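Local coordinates for periplasmic divalent cation tolerance protein (Synechococcus elongatus, PDB 6GDX) that forms a trimer of the PII superfamily and, although its family is generally assigned copper binding, may instead carry or sense a small molecule, at residues G57-C61 against S86-T90. Numbering follows the deposited sequence. Where two conformers were deposited one is given.
Sequences GLAAC and SFKTT
K88 grips the chain entering strand 61-73 through both of its backbone polar groups. Its N-H gives C61 O a nearly straight bond (K88 N to C61 O 2.9 Å, 172° at the hydrogen), while its carbonyl takes a more bent one from A60 (A60 N to K88 O 2.8 Å). The K88 side chain starts beside the first of these bonds. K88 CB lies 3.6 Å from C61 O and also faces the CB of C61; CG, anti to the carbonyl carbon, is only loosely near that oxygen, but the bend at chi2 (62°) turns the chain back so that K88 CD passes 3.7 Å from C61 O. From CE the tip runs along its own strand, and K88 NZ reaches S86 OG at 3.0 Å, with a long, weak bond to S86 O besides.

One residue further, the hydroxyl of T89 donates to the carbonyl of L58 (T89 OG1 to L58 O 2.7 Å), arriving 34° out of the carbonyl plane. Holding OG1 anti to the backbone N aims it at the incoming loop. From the residue between L58 and A60, the methyl of A59 meets F87 at the ring edge, near its plane, A59 CB to F87 CD2 4.1 Å.

The contact thus ties the loop that follows helix 43-55, left through a Schellman motif at G57, to strand 76-90, one of the two inner strands of the chain's ferredoxin-like sheet. The side chain of C61 lies about 4 Å from a bound Bis-Tris, probably from the crystallisation liquor. L58 and F87 pack on helix 91-104, A60 and K88 on helix 122-131, and C61 pairs with an antiparallel strand of the second subunit, carrying the sheet across the trimer interface.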
loop_
_atom_site.group_PDB
_atom_site.type_symbol
_atom_site.label_atom_id
_atom_site.label_comp_id
_atom_site.label_asym_id
_atom_site.label_seq_id
_atom_site.Cartn_x
_atom_site.Cartn_y
_atom_site.Cartn_z
ATOM N N GLY B 57 21.782 -5.795 -4.205
ATOM C CA GLY B 57 21.153 -7.036 -3.794
ATOM C C GLY B 57 20.270 -6.958 -2.572
ATOM O O GLY B 57 19.986 -7.985 -1.963
ATOM N N LEU B 58 19.851 -5.753 -2.205
ATOM C CA LEU B 58 19.078 -5.524 -0.980
ATOM C C LEU B 58 17.563 -5.577 -1.189
ATOM O O LEU B 58 16.810 -5.724 -0.224
ATOM C CB LEU B 58 19.492 -4.211 -0.345
ATOM C CG LEU B 58 20.894 -4.286 0.252
ATOM C CD1 LEU B 58 21.380 -2.873 0.573
ATOM C CD2 LEU B 58 20.932 -5.195 1.462
ATOM N N ALA B 59 17.131 -5.441 -2.438
ATOM C CA ALA B 59 15.713 -5.516 -2.788
ATOM C C ALA B 59 15.615 -6.126 -4.160
ATOM O O ALA B 59 16.487 -5.886 -5.019
ATOM C CB ALA B 59 15.037 -4.152 -2.765
ATOM N N ALA B 60 14.592 -6.935 -4.408
ATOM C CA ALA B 60 14.361 -7.504 -5.725
ATOM C C ALA B 60 13.698 -6.567 -6.691
ATOM O O ALA B 60 13.892 -6.621 -7.917
ATOM C CB ALA B 60 13.524 -8.764 -5.598
ATOM N N CYS B 61 12.829 -5.720 -6.141
ATOM C CA CYS B 61 12.045 -4.736 -6.891
ATOM C C CYS B 61 11.847 -3.549 -5.962
ATOM O O CYS B 61 11.664 -3.747 -4.753
ATOM C CB CYS B 61 10.677 -5.283 -7.318
ATOM S SG CYS B 61 9.630 -4.055 -8.123
ATOM N N SER B 86 8.431 1.550 -2.228
ATOM C CA SER B 86 8.134 0.242 -1.666
ATOM C C SER B 86 9.200 -0.727 -2.131
ATOM O O SER B 86 9.292 -1.035 -3.330
ATOM C CB SER B 86 6.759 -0.216 -2.113
ATOM O OG SER B 86 6.524 -1.544 -1.748
ATOM N N PHE B 87 10.002 -1.181 -1.201
ATOM C CA PHE B 87 11.113 -2.096 -1.449
ATOM C C PHE B 87 10.638 -3.511 -1.137
ATOM O O PHE B 87 10.230 -3.820 -0.004
ATOM C CB PHE B 87 12.309 -1.793 -0.538
ATOM C CG PHE B 87 12.994 -0.469 -0.790
ATOM C CD1 PHE B 87 12.421 0.738 -0.399
ATOM C CD2 PHE B 87 14.239 -0.427 -1.380
ATOM C CE1 PHE B 87 13.058 1.936 -0.637
ATOM C CE2 PHE B 87 14.892 0.777 -1.605
ATOM C CZ PHE B 87 14.319 1.959 -1.204
ATOM N N LYS B 88 10.713 -4.391 -2.130
ATOM C CA LYS B 88 10.346 -5.806 -1.970
ATOM C C LYS B 88 11.601 -6.580 -1.640
ATOM O O LYS B 88 12.564 -6.619 -2.451
ATOM C CB LYS B 88 9.782 -6.373 -3.266
ATOM C CG LYS B 88 8.380 -6.037 -3.585
ATOM C CD LYS B 88 8.165 -4.571 -3.747
ATOM C CE LYS B 88 6.865 -4.315 -4.461
ATOM N NZ LYS B 88 6.558 -2.869 -4.448
ATOM N N THR B 89 11.618 -7.216 -0.480
ATOM C CA THR B 89 12.805 -7.934 -0.014
ATOM C C THR B 89 12.402 -9.112 0.827
ATOM O O THR B 89 11.229 -9.456 0.944
ATOM C CB THR B 89 13.737 -6.928 0.701
ATOM O OG1 THR B 89 15.026 -7.488 0.847
ATOM C CG2 THR B 89 13.207 -6.441 2.043
ATOM N N THR B 90 13.400 -9.759 1.402
ATOM C CA THR B 90 13.164 -10.880 2.302
ATOM C C THR B 90 13.493 -10.466 3.713
ATOM O O THR B 90 14.214 -9.512 3.970
ATOM C CB THR B 90 14.075 -12.052 1.950
ATOM O OG1 THR B 90 15.435 -11.623 2.068
ATOM C CG2 THR B 90 13.821 -12.608 0.549
#